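Local coordinates for protein nuclear hormone receptor FTZ-F1 (Drosophila melanogaster, PDB 2XHS) that probably regulates transcription as an NR5A-type nuclear receptor, its ligand-binding domain docking a peptide of the partner protein Fushi tarazu, at residues 22-27 with 97-102; 60-65 with 89-94; 151-156 with 182-187. One frame throughout, in Å; residues are numbered along the deposited sequence.

Contact 1 of 3, residues 22-27 with 97-102; sequences IDDREW and LHHRIH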
loop_
_atom_site.group_PDB
_atom_site.type_symbol
_atom_site.label_atom_id
_atom_site.label_comp_id
_atom_site.label_asym_id
_atom_site.label_seq_id
_atom_site.Cartn_x
_atom_site.Cartn_y
_atom_site.Cartn_z
ATOM N N ILE A 22 1.707 9.800 -7.423
ATOM C CA ILE A 22 0.966 8.615 -7.702
ATOM C C ILE A 22 0.652 8.500 -9.158
ATOM O O ILE A 22 0.077 9.387 -9.731
ATOM C CB ILE A 22 -0.346 8.670 -6.979
ATOM C CG1 ILE A 22 -0.110 8.973 -5.520
ATOM C CG2 ILE A 22 -1.021 7.383 -7.055
ATOM C CD1 ILE A 22 0.676 7.965 -4.848
ATOM N N ASP A 23 1.028 7.396 -9.772
ATOM C CA ASP A 23 0.558 7.116 -11.096
ATOM C C ASP A 23 -0.255 5.863 -10.979
ATOM O O ASP A 23 0.278 4.799 -10.961
ATOM C CB ASP A 23 1.714 6.879 -12.037
ATOM C CG ASP A 23 1.376 7.208 -13.463
ATOM O OD1 ASP A 23 0.236 6.993 -13.878
ATOM O OD2 ASP A 23 2.261 7.666 -14.192
ATOM N N ASP A 24 -1.561 6.000 -10.888
ATOM C CA ASP A 24 -2.430 4.866 -10.789
ATOM C C ASP A 24 -2.294 4.080 -12.043
ATOM O O ASP A 24 -2.369 2.884 -12.040
ATOM C CB ASP A 24 -3.887 5.281 -10.632
ATOM C CG ASP A 24 -4.231 5.667 -9.249
ATOM O OD1 ASP A 24 -3.444 5.396 -8.357
ATOM O OD2 ASP A 24 -5.299 6.223 -9.045
ATOM N N ARG A 25 -2.122 4.760 -13.146
ATOM C CA ARG A 25 -2.099 4.061 -14.400
ATOM C C ARG A 25 -0.977 3.075 -14.496
ATOM O O ARG A 25 -1.137 1.993 -15.018
ATOM C CB ARG A 25 -2.013 5.052 -15.536
ATOM C CG ARG A 25 -3.359 5.443 -16.069
ATOM C CD ARG A 25 -3.256 5.982 -17.466
ATOM N NE ARG A 25 -4.066 7.177 -17.603
ATOM C CZ ARG A 25 -3.581 8.367 -17.917
ATOM N NH1 ARG A 25 -2.297 8.508 -18.170
ATOM N NH2 ARG A 25 -4.385 9.408 -18.006
ATOM N N GLU A 26 0.170 3.477 -14.017
ATOM C CA GLU A 26 1.319 2.639 -14.070
ATOM C C GLU A 26 1.076 1.416 -13.243
ATOM O O GLU A 26 1.489 0.335 -13.584
ATOM C CB GLU A 26 2.500 3.390 -13.539
ATOM C CG GLU A 26 3.785 2.913 -14.051
ATOM C CD GLU A 26 4.882 3.794 -13.593
ATOM O OE1 GLU A 26 4.573 4.878 -13.085
ATOM O OE2 GLU A 26 6.058 3.421 -13.745
ATOM N N TRP A 27 0.412 1.592 -12.127
ATOM C CA TRP A 27 0.157 0.480 -11.269
ATOM C C TRP A 27 -0.692 -0.562 -11.899
ATOM O O TRP A 27 -0.384 -1.706 -11.834
ATOM C CB TRP A 27 -0.593 0.983 -10.071
ATOM C CG TRP A 27 -0.658 0.038 -8.976
ATOM C CD1 TRP A 27 0.243 -0.114 -8.003
ATOM C CD2 TRP A 27 -1.693 -0.890 -8.713
ATOM N NE1 TRP A 27 -0.149 -1.075 -7.141
ATOM C CE2 TRP A 27 -1.347 -1.568 -7.559
ATOM C CE3 TRP A 27 -2.883 -1.209 -9.341
ATOM C CZ2 TRP A 27 -2.133 -2.537 -7.021
ATOM C CZ3 TRP A 27 -3.646 -2.171 -8.817
ATOM C CH2 TRP A 27 -3.283 -2.824 -7.667
ATOM N N LEU A 97 -7.037 -0.970 -1.092
ATOM C CA LEU A 97 -8.262 -0.360 -0.725
ATOM C C LEU A 97 -8.500 0.742 -1.687
ATOM O O LEU A 97 -9.588 0.980 -2.087
ATOM C CB LEU A 97 -8.176 0.154 0.681
ATOM C CG LEU A 97 -8.770 -0.854 1.622
ATOM C CD1 LEU A 97 -8.435 -0.480 2.970
ATOM C CD2 LEU A 97 -10.215 -0.825 1.459
ATOM N N HIS A 98 -7.460 1.431 -2.060
ATOM C CA HIS A 98 -7.593 2.525 -2.977
ATOM C C HIS A 98 -8.073 2.157 -4.355
ATOM O O HIS A 98 -8.887 2.804 -4.914
ATOM C CB HIS A 98 -6.234 3.141 -3.072
ATOM C CG HIS A 98 -6.044 4.073 -4.210
ATOM N ND1 HIS A 98 -5.064 3.900 -5.146
ATOM C CD2 HIS A 98 -6.658 5.225 -4.521
ATOM C CE1 HIS A 98 -5.105 4.884 -6.010
ATOM N NE2 HIS A 98 -6.067 5.699 -5.652
ATOM N N HIS A 99 -7.499 1.145 -4.938
ATOM C CA HIS A 99 -7.879 0.720 -6.252
ATOM C C HIS A 99 -9.220 0.107 -6.362
ATOM O O HIS A 99 -9.891 0.238 -7.332
ATOM C CB HIS A 99 -6.812 -0.172 -6.811
ATOM C CG HIS A 99 -5.549 0.552 -7.076
ATOM N ND1 HIS A 99 -5.389 1.385 -8.145
ATOM C CD2 HIS A 99 -4.402 0.612 -6.382
ATOM C CE1 HIS A 99 -4.189 1.911 -8.113
ATOM N NE2 HIS A 99 -3.567 1.455 -7.053
ATOM N N ARG A 100 -9.578 -0.643 -5.363
ATOM C CA ARG A 100 -10.822 -1.307 -5.388
ATOM C C ARG A 100 -11.885 -0.273 -5.391
ATOM O O ARG A 100 -12.896 -0.437 -6.012
ATOM C CB ARG A 100 -10.950 -2.176 -4.172
ATOM C CG ARG A 100 -11.451 -3.521 -4.464
ATOM C CD ARG A 100 -12.180 -4.052 -3.303
ATOM N NE ARG A 100 -12.875 -5.287 -3.609
ATOM C CZ ARG A 100 -13.905 -5.734 -2.927
ATOM N NH1 ARG A 100 -14.352 -5.061 -1.907
ATOM N NH2 ARG A 100 -14.472 -6.856 -3.256
ATOM N N ILE A 101 -11.690 0.777 -4.629
ATOM C CA ILE A 101 -12.696 1.803 -4.570
ATOM C C ILE A 101 -12.591 2.853 -5.619
ATOM O O ILE A 101 -13.539 3.147 -6.285
ATOM C CB ILE A 101 -12.588 2.590 -3.308
ATOM C CG1 ILE A 101 -13.221 1.865 -2.149
ATOM C CG2 ILE A 101 -13.319 3.827 -3.477
ATOM C CD1 ILE A 101 -12.719 2.289 -0.857
ATOM N N HIS A 102 -11.446 3.478 -5.721
ATOM C CA HIS A 102 -11.238 4.512 -6.701
ATOM C C HIS A 102 -11.230 4.120 -8.144
ATOM O O HIS A 102 -11.709 4.842 -8.958
ATOM C CB HIS A 102 -9.957 5.243 -6.417
ATOM C CG HIS A 102 -9.885 5.823 -5.056
ATOM N ND1 HIS A 102 -10.942 6.453 -4.465
ATOM C CD2 HIS A 102 -8.870 5.895 -4.179
ATOM C CE1 HIS A 102 -10.595 6.861 -3.268
ATOM N NE2 HIS A 102 -9.337 6.543 -3.077
#

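Contact 2 of 3, residues 60-65 with 89-94; sequences FSQVDW and SDMLVL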
loop_
_atom_site.group_PDB
_atom_site.type_symbol
_atom_site.label_atom_id
_atom_site.label_comp_id
_atom_site.label_asym_id
_atom_site.label_seq_id
_atom_site.Cartn_x
_atom_site.Cartn_y
_atom_site.Cartn_z
ATOM N N PHE A 60 8.567 -3.519 -5.012
ATOM C CA PHE A 60 9.601 -2.768 -5.645
ATOM C C PHE A 60 9.111 -1.402 -5.920
ATOM O O PHE A 60 9.801 -0.438 -5.743
ATOM C CB PHE A 60 9.930 -3.401 -6.959
ATOM C CG PHE A 60 10.877 -4.519 -6.862
ATOM C CD1 PHE A 60 12.200 -4.296 -6.743
ATOM C CD2 PHE A 60 10.441 -5.800 -6.925
ATOM C CE1 PHE A 60 13.053 -5.320 -6.678
ATOM C CE2 PHE A 60 11.311 -6.813 -6.864
ATOM C CZ PHE A 60 12.611 -6.570 -6.735
ATOM N N SER A 61 7.909 -1.328 -6.420
ATOM C CA SER A 61 7.319 -0.061 -6.716
ATOM C C SER A 61 7.108 0.727 -5.462
ATOM O O SER A 61 7.195 1.913 -5.455
ATOM C CB SER A 61 6.044 -0.237 -7.502
ATOM O OG SER A 61 5.077 -0.837 -6.704
ATOM N N GLN A 62 6.802 0.044 -4.391
ATOM C CA GLN A 62 6.587 0.692 -3.128
ATOM C C GLN A 62 7.830 1.357 -2.655
ATOM O O GLN A 62 7.819 2.439 -2.163
ATOM C CB GLN A 62 6.233 -0.363 -2.131
ATOM C CG GLN A 62 5.838 0.145 -0.818
ATOM C CD GLN A 62 5.207 -0.913 -0.017
ATOM O OE1 GLN A 62 5.662 -1.228 1.056
ATOM N NE2 GLN A 62 4.149 -1.478 -0.532
ATOM N N VAL A 63 8.919 0.656 -2.788
ATOM C CA VAL A 63 10.197 1.176 -2.423
ATOM C C VAL A 63 10.552 2.330 -3.294
ATOM O O VAL A 63 11.110 3.282 -2.856
ATOM C CB VAL A 63 11.229 0.127 -2.612
ATOM C CG1 VAL A 63 12.535 0.656 -2.259
ATOM C CG2 VAL A 63 10.921 -1.001 -1.755
ATOM N N ASP A 64 10.250 2.236 -4.559
ATOM C CA ASP A 64 10.603 3.298 -5.444
ATOM C C ASP A 64 9.886 4.539 -5.050
ATOM O O ASP A 64 10.422 5.600 -5.131
ATOM C CB ASP A 64 10.252 2.923 -6.858
ATOM C CG ASP A 64 10.701 3.931 -7.848
ATOM O OD1 ASP A 64 11.901 4.051 -8.075
ATOM O OD2 ASP A 64 9.845 4.610 -8.413
ATOM N N TRP A 65 8.645 4.408 -4.650
ATOM C CA TRP A 65 7.857 5.544 -4.269
ATOM C C TRP A 65 8.385 6.241 -3.063
ATOM O O TRP A 65 8.440 7.421 -3.023
ATOM C CB TRP A 65 6.428 5.088 -4.010
ATOM C CG TRP A 65 5.526 6.124 -3.480
ATOM C CD1 TRP A 65 4.907 7.077 -4.173
ATOM C CD2 TRP A 65 5.141 6.299 -2.132
ATOM N NE1 TRP A 65 4.174 7.854 -3.359
ATOM C CE2 TRP A 65 4.297 7.388 -2.088
ATOM C CE3 TRP A 65 5.447 5.645 -0.953
ATOM C CZ2 TRP A 65 3.752 7.835 -0.927
ATOM C CZ3 TRP A 65 4.906 6.084 0.181
ATOM C CH2 TRP A 65 4.073 7.168 0.200
ATOM N N SER A 89 3.379 -4.301 4.416
ATOM C CA SER A 89 2.143 -5.009 4.409
ATOM C C SER A 89 1.038 -4.048 4.567
ATOM O O SER A 89 0.034 -4.178 3.967
ATOM C CB SER A 89 2.116 -6.000 5.538
ATOM O OG SER A 89 2.770 -5.480 6.651
ATOM N N ASP A 90 1.222 -3.070 5.407
ATOM C CA ASP A 90 0.200 -2.114 5.659
ATOM C C ASP A 90 -0.160 -1.303 4.471
ATOM O O ASP A 90 -1.292 -1.000 4.277
ATOM C CB ASP A 90 0.635 -1.204 6.767
ATOM C CG ASP A 90 0.135 -1.640 8.078
ATOM O OD1 ASP A 90 0.650 -2.614 8.597
ATOM O OD2 ASP A 90 -0.768 -1.000 8.598
HETATM N N MSE A 91 0.818 -0.898 3.698
HETATM C CA MSE A 91 0.566 -0.160 2.495
HETATM C C MSE A 91 -0.140 -0.922 1.444
HETATM O O MSE A 91 -0.923 -0.383 0.746
HETATM C CB MSE A 91 1.810 0.458 1.953
HETATM C CG MSE A 91 1.816 1.937 2.079
HETATM SE SE MSE A 91 3.425 2.523 2.852
HETATM C CE MSE A 91 4.715 1.684 1.827
ATOM N N LEU A 92 0.129 -2.186 1.310
ATOM C CA LEU A 92 -0.488 -2.915 0.255
ATOM C C LEU A 92 -1.969 -2.960 0.366
ATOM O O LEU A 92 -2.651 -2.909 -0.606
ATOM C CB LEU A 92 0.037 -4.320 0.226
ATOM C CG LEU A 92 1.486 -4.482 -0.136
ATOM C CD1 LEU A 92 1.729 -5.900 -0.362
ATOM C CD2 LEU A 92 1.764 -3.729 -1.368
ATOM N N VAL A 93 -2.469 -3.108 1.564
ATOM C CA VAL A 93 -3.883 -3.158 1.798
ATOM C C VAL A 93 -4.561 -1.868 1.440
ATOM O O VAL A 93 -5.531 -1.836 0.741
ATOM C CB VAL A 93 -4.087 -3.426 3.267
ATOM C CG1 VAL A 93 -5.512 -3.412 3.632
ATOM C CG2 VAL A 93 -3.503 -4.728 3.612
ATOM N N LEU A 94 -4.000 -0.785 1.908
ATOM C CA LEU A 94 -4.514 0.508 1.607
ATOM C C LEU A 94 -4.452 0.767 0.135
ATOM O O LEU A 94 -5.355 1.279 -0.440
ATOM C CB LEU A 94 -3.682 1.530 2.326
ATOM C CG LEU A 94 -4.091 2.973 2.138
ATOM C CD1 LEU A 94 -5.188 3.300 3.022
ATOM C CD2 LEU A 94 -2.939 3.802 2.451
#

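Contact 3 of 3, residues 151-156 with 182-187; sequences YVCMKF and AALLDY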
loop_
_atom_site.group_PDB
_atom_site.type_symbol
_atom_site.label_atom_id
_atom_site.label_comp_id
_atom_site.label_asym_id
_atom_site.label_seq_id
_atom_site.Cartn_x
_atom_site.Cartn_y
_atom_site.Cartn_z
ATOM N N TYR A 151 -6.061 9.298 0.656
ATOM C CA TYR A 151 -5.277 8.110 0.476
ATOM C C TYR A 151 -3.790 8.339 0.498
ATOM O O TYR A 151 -3.074 7.543 0.996
ATOM C CB TYR A 151 -5.722 7.417 -0.802
ATOM C CG TYR A 151 -4.697 6.567 -1.483
ATOM C CD1 TYR A 151 -4.381 5.330 -1.016
ATOM C CD2 TYR A 151 -4.060 6.999 -2.604
ATOM C CE1 TYR A 151 -3.467 4.576 -1.616
ATOM C CE2 TYR A 151 -3.136 6.242 -3.198
ATOM C CZ TYR A 151 -2.852 5.028 -2.705
ATOM O OH TYR A 151 -1.933 4.250 -3.307
ATOM N N VAL A 152 -3.314 9.402 -0.094
ATOM C CA VAL A 152 -1.909 9.693 -0.047
ATOM C C VAL A 152 -1.384 10.090 1.300
ATOM O O VAL A 152 -0.299 9.774 1.652
ATOM C CB VAL A 152 -1.484 10.689 -1.105
ATOM C CG1 VAL A 152 -1.568 10.062 -2.411
ATOM C CG2 VAL A 152 -2.373 11.827 -1.102
ATOM N N CYS A 153 -2.174 10.879 2.019
ATOM C CA CYS A 153 -1.789 11.345 3.343
ATOM C C CYS A 153 -1.664 10.153 4.276
ATOM O O CYS A 153 -0.764 10.085 5.113
ATOM C CB CYS A 153 -2.819 12.336 3.885
ATOM S SG CYS A 153 -3.042 13.813 2.868
HETATM N N MSE A 154 -2.591 9.217 4.117
HETATM C CA MSE A 154 -2.649 8.049 4.934
HETATM C C MSE A 154 -1.497 7.143 4.708
HETATM O O MSE A 154 -1.111 6.435 5.576
HETATM C CB MSE A 154 -3.950 7.338 4.740
HETATM C CG MSE A 154 -4.974 7.866 5.624
HETATM SE SE MSE A 154 -6.535 6.973 5.366
HETATM C CE MSE A 154 -7.168 7.986 4.015
ATOM N N LYS A 155 -0.971 7.152 3.511
ATOM C CA LYS A 155 0.179 6.367 3.173
ATOM C C LYS A 155 1.410 6.829 3.897
ATOM O O LYS A 155 2.163 6.061 4.404
ATOM C CB LYS A 155 0.390 6.454 1.686
ATOM C CG LYS A 155 0.399 5.131 1.037
ATOM C CD LYS A 155 0.940 5.169 -0.315
ATOM C CE LYS A 155 1.550 3.849 -0.605
ATOM N NZ LYS A 155 2.085 3.802 -1.957
ATOM N N PHE A 156 1.616 8.119 3.914
ATOM C CA PHE A 156 2.688 8.707 4.646
ATOM C C PHE A 156 2.500 8.497 6.099
ATOM O O PHE A 156 3.427 8.317 6.824
ATOM C CB PHE A 156 2.758 10.171 4.373
ATOM C CG PHE A 156 3.340 10.489 3.076
ATOM C CD1 PHE A 156 4.680 10.414 2.883
ATOM C CD2 PHE A 156 2.557 10.859 2.039
ATOM C CE1 PHE A 156 5.209 10.703 1.690
ATOM C CE2 PHE A 156 3.095 11.143 0.846
ATOM C CZ PHE A 156 4.414 11.063 0.676
ATOM N N ALA A 182 -1.589 17.071 9.998
ATOM C CA ALA A 182 -2.140 18.374 9.955
ATOM C C ALA A 182 -2.661 18.701 8.599
ATOM O O ALA A 182 -3.681 19.294 8.458
ATOM C CB ALA A 182 -1.124 19.305 10.317
ATOM N N ALA A 183 -1.925 18.345 7.582
ATOM C CA ALA A 183 -2.362 18.630 6.254
ATOM C C ALA A 183 -3.629 17.886 5.988
ATOM O O ALA A 183 -4.499 18.386 5.337
ATOM C CB ALA A 183 -1.321 18.242 5.282
ATOM N N LEU A 184 -3.702 16.662 6.463
ATOM C CA LEU A 184 -4.869 15.850 6.288
ATOM C C LEU A 184 -6.021 16.436 6.995
ATOM O O LEU A 184 -7.112 16.401 6.511
ATOM C CB LEU A 184 -4.643 14.447 6.788
ATOM C CG LEU A 184 -5.717 13.395 6.585
ATOM C CD1 LEU A 184 -6.240 13.411 5.231
ATOM C CD2 LEU A 184 -5.080 12.112 6.832
ATOM N N LEU A 185 -5.791 16.960 8.172
ATOM C CA LEU A 185 -6.863 17.562 8.890
ATOM C C LEU A 185 -7.399 18.755 8.160
ATOM O O LEU A 185 -8.560 18.939 8.064
ATOM C CB LEU A 185 -6.371 17.974 10.253
ATOM C CG LEU A 185 -7.308 18.730 11.159
ATOM C CD1 LEU A 185 -8.552 18.002 11.353
ATOM C CD2 LEU A 185 -6.604 18.808 12.415
ATOM N N ASP A 186 -6.528 19.574 7.636
ATOM C CA ASP A 186 -6.928 20.758 6.938
ATOM C C ASP A 186 -7.748 20.394 5.734
ATOM O O ASP A 186 -8.724 21.014 5.433
ATOM C CB ASP A 186 -5.641 21.457 6.513
ATOM C CG ASP A 186 -5.860 22.728 5.767
ATOM O OD1 ASP A 186 -6.819 23.429 6.016
ATOM O OD2 ASP A 186 -5.047 23.043 4.918
ATOM N N TYR A 187 -7.332 19.375 5.023
ATOM C CA TYR A 187 -8.000 19.005 3.819
ATOM C C TYR A 187 -9.396 18.595 4.149
ATOM O O TYR A 187 -10.326 18.979 3.497
ATOM C CB TYR A 187 -7.209 17.895 3.133
ATOM C CG TYR A 187 -7.783 17.397 1.844
ATOM C CD1 TYR A 187 -7.942 18.214 0.765
ATOM C CD2 TYR A 187 -8.162 16.104 1.711
ATOM C CE1 TYR A 187 -8.477 17.744 -0.395
ATOM C CE2 TYR A 187 -8.690 15.648 0.573
ATOM C CZ TYR A 187 -8.848 16.465 -0.481
ATOM O OH TYR A 187 -9.391 15.981 -1.628
#

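Contact 1 of 3, residues 22-27 with 97-102
Trp27 lays its indole over one face of the His99 imidazole in an offset stack that forms the dense part of this contact. The planes are tilted by only 8°, and the centroids of the six-membered indole ring and the imidazole are 3.8 Å apart. His99 NE2 comes closest, standing 3.4 Å from Trp27 CD2 near the bond where the two indole rings fuse, while the rest of the imidazole lies over the six-membered ring. Trp27 reaches this position because its CG is anti to the backbone N (chi1 -167°), which throws the ring out to meet a histidine coming from the opposite direction. One face of His99 thus takes the indole, and the opposite face takes His98 ND1. Separately, His98 stacks on Tyr151 of helix 148-159.

Asp24 supplies the polar part, also closely fitted. Its carboxylate approaches the edge of His98, where OD1 lies in the ring plane 2.9 Å from CE1, while OD2 is 3.5 Å from His98 NE2; neither approach is a hydrogen bond. OD1 is also 3.6 Å from His99 CE1, reached obliquely. OD2 has a weak hydrogen bond to Asn103 ND2. Two imidazoles beside one carboxylate would be expected to favour some positive charge on the rings, although their protonation is not seen. The loose side is the exposed one, at Asp23, Arg25 and Glu26, where Asp23 caps helix 24-39 through a weak bond from Arg25 N to its OD1. As in other NR5A receptors, helix 24-39 is probably the additional outer layer of the ligand-binding domain, here laid against the end of the long central helix 77-102.

Contact 2 of 3, residues 60-65 with 89-94
Gln62 and the selenomethionine Met91 meet obliquely, with the glutamine side chain reaching from helix 47-67 across to helix 77-102, and its path gives the whole contact. CB points toward the partner segment but has no close neighbour in it. A first torsion of -174°, followed by an extended chain, carries the amide across toward helix 77-102. CG is the first atom to touch, 3.3 Å from Met91 CE. The carbonyl carbon CD comes next, 3.2 Å from the same methyl, and OE1 also lies 3.2 Å from Met91 CE, so one methyl group spans three successive atoms of the glutamine. Met91 is bent at both chi2 and chi3, which folds CE back over this side chain. At the other tip, NE2 is 3.4 Å from Leu92 CD2 and 3.9 Å from Met91 CB; here leucine and glutamine cross at about a right angle.

Helices 47-67 and 77-102 correspond to those that, in other nuclear receptors, help frame the coactivator-type groove, consistent with the packing of Phe60 and Val63 on the bound peptide. Behind the other helix, Ser89 and Asp90 hydrogen-bond to Glu217 and His210 of helix 198-224.

Within the two segments both ends of the Gln62 amide face carbon, so nothing there distinguishes OE1 from NE2. The chemistry is that of a buried amide meeting apolar groups, which implies cohesion by van der Waals packing with no directional bond between the segments.

Contact 3 of 3, residues 151-156 with 182-187
Cys153 and Leu184 supply nearly all the apolar packing, and their CA atoms approach to 6.2 Å, so the two helices run close at this point. Cys153 CB sits against both branches of the leucine, 3.7 Å from Leu184 CD2 and 3.8 Å from Leu184 CD1. The thiol lies alongside one branch, SG being 4.0 Å from Leu184 CD1. With chi1 at -175°, Leu184 extends its fork away from its own backbone N and presents both methyls to the cysteine. The selenomethionine Met154 adds a lighter touch at one flank, its CG 4.4 Å from Leu184 CD2.

Helices 148-159 and 170-191 belong, by comparison with other nuclear receptors, to the middle layer of the three-layered helical sandwich of the ligand-binding domain, and this pair packs them side by side. From the adjoining layers, Ile15 of helix 13-20 touches Cys153, and Phe199 of helix 198-224 touches Leu184.

Polar bonding lies at the margins: Tyr187 OH accepts from Glu6 N, and Tyr151 bonds through OH to Asp95 OD1. Aromatic packing is likewise peripheral, with Phe156 meeting the rings of Phe18 and Trp65.

In the fold
Contacts 1 and 2 share helix 77-102, which meets helix 24-39 and helix 47-67 at points about two turns apart; their centres are about 12 Å apart. Ile22 CD1 joins them by packing 3.8 Å from Trp65 NE1. Contact 3 lies about 17 Å, centre to centre, from each of the others, yet helix 148-159 touches both: His98 CB is 3.4 Å from Tyr151 CE1, and Met91 CG is 3.3 Å from Lys155 CE. Lys155 also makes a cation-pi contact with Trp65. Of the three, contact 2 adjoins the bound peptide, which packs on Phe60 and Val63 of helix 47-67, the same helix that meets helix 77-102 through Gln62.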